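Protein induced by osmotic stress (Scheffersomyces stipitis, PDB 5YWN) probably reduces ketones and aldehydes, haloketones among them, to alcohols with NADPH as the hydride donor. Local coordinates at residues Tyr122-Pro132 with Leu161-Glu171. The protein carries 1 engineered substitution. Numbering follows the deposited sequence.
With NAP (NADP nicotinamide-adenine-dinucleotide phosphate), chain B.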
# COMPACT_ATOMS: atom_id res chain seq x y z
N TYR A 122 0.61 -8.48 -6.44
CA TYR A 122 -0.09 -8.45 -5.20
C TYR A 122 0.53 -7.42 -4.26
O TYR A 122 1.69 -7.44 -4.04
CB TYR A 122 -0.11 -9.81 -4.55
CG TYR A 122 -0.73 -9.80 -3.21
CD1 TYR A 122 -2.06 -9.53 -3.06
CD2 TYR A 122 0.02 -9.98 -2.09
CE1 TYR A 122 -2.64 -9.49 -1.85
CE2 TYR A 122 -0.54 -9.94 -0.87
CZ TYR A 122 -1.88 -9.68 -0.76
OH TYR A 122 -2.46 -9.60 0.41
N THR A 123 -0.28 -6.55 -3.71
CA THR A 123 0.18 -5.57 -2.76
C THR A 123 0.23 -6.23 -1.35
O THR A 123 -0.73 -6.38 -0.72
CB THR A 123 -0.67 -4.28 -2.70
OG1 THR A 123 -0.90 -3.75 -3.98
CG2 THR A 123 -0.03 -3.24 -1.80
N SER A 124 1.41 -6.58 -0.93
CA SER A 124 1.62 -7.16 0.36
C SER A 124 2.02 -6.06 1.34
O SER A 124 1.53 -4.99 1.25
CB SER A 124 2.64 -8.28 0.32
OG SER A 124 2.59 -9.11 1.42
N SER A 125 2.87 -6.40 2.29
CA SER A 125 3.37 -5.51 3.29
C SER A 125 4.59 -6.04 4.02
O SER A 125 4.78 -7.21 4.10
CB SER A 125 2.28 -5.17 4.29
OG SER A 125 2.75 -4.46 5.35
N VAL A 126 5.30 -5.16 4.68
CA VAL A 126 6.38 -5.57 5.54
C VAL A 126 5.89 -6.48 6.66
O VAL A 126 6.61 -7.26 7.09
CB VAL A 126 7.17 -4.38 6.13
CG1 VAL A 126 6.37 -3.65 7.17
CG2 VAL A 126 8.52 -4.83 6.61
N VAL A 127 4.64 -6.36 7.04
CA VAL A 127 4.03 -7.16 8.07
C VAL A 127 3.96 -8.64 7.71
O VAL A 127 3.86 -9.44 8.58
CB VAL A 127 2.70 -6.62 8.59
CG1 VAL A 127 2.82 -5.16 8.94
CG2 VAL A 127 1.58 -6.87 7.61
N ALA A 128 4.01 -8.94 6.43
CA ALA A 128 4.16 -10.29 5.94
C ALA A 128 5.52 -10.92 6.26
O ALA A 128 5.64 -12.06 6.28
CB ALA A 128 3.83 -10.40 4.46
N MET A 129 6.50 -10.09 6.48
CA MET A 129 7.86 -10.47 6.63
C MET A 129 8.37 -10.54 8.05
O MET A 129 9.46 -10.92 8.29
CB MET A 129 8.71 -9.50 5.86
CG MET A 129 8.26 -9.23 4.45
SD MET A 129 9.24 -7.99 3.63
CE MET A 129 9.27 -8.62 2.00
N SER A 130 7.54 -10.12 8.96
CA SER A 130 7.92 -9.82 10.30
C SER A 130 6.82 -9.92 11.32
O SER A 130 5.72 -10.14 11.01
CB SER A 130 8.46 -8.42 10.34
OG SER A 130 9.42 -8.32 11.33
N VAL A 131 7.20 -9.67 12.56
CA VAL A 131 6.32 -9.55 13.69
C VAL A 131 6.56 -8.23 14.37
O VAL A 131 7.59 -7.66 14.23
CB VAL A 131 6.50 -10.68 14.70
CG1 VAL A 131 6.09 -11.96 14.13
CG2 VAL A 131 7.93 -10.76 15.15
N PRO A 132 5.63 -7.76 15.16
CA PRO A 132 5.66 -6.37 15.54
C PRO A 132 6.92 -5.99 16.28
O PRO A 132 7.57 -5.07 15.88
CB PRO A 132 4.47 -6.27 16.47
CG PRO A 132 3.54 -7.24 15.94
CD PRO A 132 4.36 -8.37 15.51
N LEU A 161 -2.72 -7.77 15.10
CA LEU A 161 -2.18 -9.07 14.78
C LEU A 161 -2.92 -9.72 13.65
O LEU A 161 -2.34 -10.34 12.87
CB LEU A 161 -2.16 -9.97 15.97
CG LEU A 161 -1.01 -9.82 16.95
CD1 LEU A 161 -0.98 -10.83 18.05
CD2 LEU A 161 0.31 -9.60 16.29
N ALA A 162 -4.21 -9.52 13.56
CA ALA A 162 -4.98 -9.99 12.48
C ALA A 162 -4.53 -9.39 11.15
O ALA A 162 -4.43 -10.08 10.23
CB ALA A 162 -6.42 -9.74 12.72
N TYR A 163 -4.24 -8.11 11.10
CA TYR A 163 -3.73 -7.48 9.89
C TYR A 163 -2.41 -8.08 9.49
O TYR A 163 -2.25 -8.41 8.40
CB TYR A 163 -3.59 -5.98 10.01
CG TYR A 163 -2.99 -5.31 8.80
CD1 TYR A 163 -3.72 -5.12 7.67
CD2 TYR A 163 -1.69 -4.91 8.79
CE1 TYR A 163 -3.17 -4.52 6.57
CE2 TYR A 163 -1.13 -4.29 7.70
CZ TYR A 163 -1.88 -4.12 6.59
OH TYR A 163 -1.32 -3.55 5.54
N PHE A 164 -1.52 -8.29 10.43
CA PHE A 164 -0.25 -8.89 10.17
C PHE A 164 -0.43 -10.27 9.57
O PHE A 164 0.16 -10.57 8.60
CB PHE A 164 0.51 -9.07 11.48
CG PHE A 164 1.51 -8.01 11.77
CD1 PHE A 164 1.13 -6.83 12.30
CD2 PHE A 164 2.83 -8.24 11.58
CE1 PHE A 164 2.04 -5.88 12.59
CE2 PHE A 164 3.75 -7.29 11.87
CZ PHE A 164 3.36 -6.11 12.38
N GLY A 165 -1.29 -11.06 10.14
CA GLY A 165 -1.62 -12.34 9.63
C GLY A 165 -2.28 -12.30 8.28
O GLY A 165 -1.92 -13.05 7.47
N SER A 166 -3.17 -11.36 8.07
CA SER A 166 -3.89 -11.25 6.84
C SER A 166 -2.92 -11.09 5.68
O SER A 166 -3.10 -11.68 4.70
CB SER A 166 -4.89 -10.09 6.82
OG SER A 166 -4.34 -8.84 6.74
N LYS A 167 -1.92 -10.28 5.85
CA LYS A 167 -0.93 -10.08 4.83
C LYS A 167 -0.01 -11.28 4.57
O LYS A 167 0.17 -11.66 3.49
CB LYS A 167 -0.18 -8.77 5.04
CG LYS A 167 -1.00 -7.55 5.30
CD LYS A 167 -1.96 -7.21 4.20
CE LYS A 167 -1.27 -7.08 2.90
NZ LYS A 167 -2.14 -6.54 1.86
N GLN A 168 0.51 -11.87 5.63
CA GLN A 168 1.37 -12.99 5.50
C GLN A 168 0.68 -14.15 4.81
O GLN A 168 1.22 -14.67 3.94
CB GLN A 168 1.81 -13.44 6.89
CG GLN A 168 2.78 -14.60 6.91
CD GLN A 168 2.77 -15.44 8.19
OE1 GLN A 168 3.07 -16.59 8.15
NE2 GLN A 168 2.44 -14.83 9.29
N PHE A 169 -0.50 -14.51 5.25
CA PHE A 169 -1.27 -15.60 4.69
C PHE A 169 -1.81 -15.42 3.26
O PHE A 169 -1.73 -16.29 2.49
CB PHE A 169 -2.28 -16.16 5.69
CG PHE A 169 -1.63 -16.67 6.92
CD1 PHE A 169 -0.88 -17.78 6.89
CD2 PHE A 169 -1.68 -15.97 8.07
CE1 PHE A 169 -0.21 -18.22 8.01
CE2 PHE A 169 -1.02 -16.38 9.18
CZ PHE A 169 -0.28 -17.50 9.16
N ALA A 170 -2.29 -14.25 2.96
CA ALA A 170 -2.66 -13.94 1.62
C ALA A 170 -1.48 -14.02 0.68
O ALA A 170 -1.60 -14.65 -0.28
CB ALA A 170 -3.31 -12.60 1.55
N GLU A 171 -0.34 -13.45 1.02
CA GLU A 171 0.84 -13.53 0.20
C GLU A 171 1.37 -14.95 -0.01
O GLU A 171 1.66 -15.32 -1.10
CB GLU A 171 1.96 -12.59 0.65
CG GLU A 171 3.04 -12.37 -0.42
CD GLU A 171 4.37 -11.79 0.02
OE1 GLU A 171 4.46 -11.09 0.98
OE2 GLU A 171 5.33 -12.07 -0.66
PA NAP B . -6.82 2.08 2.44
O1A NAP B . -6.49 3.49 2.01
O2A NAP B . -7.88 1.84 3.48
O5B NAP B . -7.20 1.23 1.12
C5B NAP B . -7.97 0.03 1.24
C4B NAP B . -8.95 -0.06 0.07
O4B NAP B . -9.33 -1.43 -0.14
C3B NAP B . -10.21 0.74 0.34
O3B NAP B . -10.37 1.77 -0.63
C2B NAP B . -11.36 -0.25 0.27
O2B NAP B . -12.29 0.13 -0.74
C1B NAP B . -10.74 -1.60 -0.03
N9A NAP B . -11.06 -2.56 1.05
C8A NAP B . -10.63 -2.47 2.33
N7A NAP B . -11.09 -3.51 3.06
C5A NAP B . -11.84 -4.29 2.25
C6A NAP B . -12.61 -5.55 2.39
N6A NAP B . -12.69 -6.19 3.58
N1A NAP B . -13.24 -6.02 1.29
C2A NAP B . -13.17 -5.39 0.10
N3A NAP B . -12.49 -4.25 -0.09
C4A NAP B . -11.81 -3.66 0.93
O3 NAP B . -5.46 1.37 2.93
PN NAP B . -4.05 1.76 2.27
O1N NAP B . -3.17 2.35 3.34
O2N NAP B . -4.32 2.55 1.00
O5D NAP B . -3.44 0.33 1.85
C5D NAP B . -3.46 -0.09 0.49
C4D NAP B . -2.88 -1.50 0.38
O4D NAP B . -1.46 -1.46 0.52
C3D NAP B . -3.43 -2.42 1.45
O3D NAP B . -4.18 -3.49 0.86
C2D NAP B . -2.23 -2.96 2.21
O2D NAP B . -2.19 -4.39 2.14
C1D NAP B . -1.01 -2.35 1.54
N1N NAP B . -0.20 -1.63 2.53
C2N NAP B . -0.42 -0.33 2.74
C3N NAP B . 0.34 0.37 3.68
C7N NAP B . 0.09 1.83 3.91
O7N NAP B . 0.57 2.37 4.89
N7N NAP B . -0.66 2.50 3.03
C4N NAP B . 1.32 -0.29 4.39
C5N NAP B . 1.53 -1.64 4.16
C6N NAP B . 0.74 -2.30 3.21
P2B NAP B . -13.53 1.09 -0.40
O1X NAP B . -14.58 0.72 -1.43
O2X NAP B . -13.89 0.72 1.02
O3X NAP B . -12.97 2.48 -0.56
O HOH W 1 2.33 -11.88 9.78
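The cofactor-binding face of an extended short-chain dehydrogenase/reductase forms where Tyr163 and Lys167, which bind NADP(+) and whose spacing is consistent with the catalytic YxxxK motif of the family, come up against the loop that leaves strand 119-123. Lys167 bends at its second and third torsions (chi2 -60°, chi3 -55°), which brings its ammonium group to the end of strand 119-123, where NZ donates to Thr123 O at 2.9 Å and weakly to Tyr122 OH; both bonds are less sure, since NZ is modelled too close to the nicotinamide ribose. A long, flexible lysine suits this place, because its methylenes also pack on Val127, CG lying 3.5 Å from Val127 CG2. The same methyl touches Tyr163 CE2, and Tyr163 OH and Ser125 OG both lie beside the nicotinamide ring. Ser125 OG also accepts from Val127 N, an ST turn just after the strand.

Farther out, Phe164 is sandwiched: Val127 CB sits over one face, 3.5 Å from the ring centroid, Pro132 CG over the opposite face, and Ser130 O meets the edge in the ring plane. A flat aromatic suits a slot lined by a branched side chain and a proline. With an alanine here, Val127 and Pro132 would probably face a gap and the loop would be less firmly seated on the helix. A water links Val127 O, Gln168 NE2 and, weakly, Phe164 O; Gln168 also bonds Arg172 through OE1 and Leu150 O through NE2.

At the other end Ser124 OG donates to Glu171 OE1 at 2.8 Å, approaching from above the carboxylate plane (37° out of it). This buried carboxylate is also paired with Arg258 and bonded to Asn191 and Trp175. Small Ala128 lets the backbones come close, its CB resting 3.7 Å from Gln168 CA, while Ala170 CB packs against Tyr122 OH. Serine, tyrosine and lysine gathered beside the cofactor are typical of the active site of Rossmann-fold short-chain reductases.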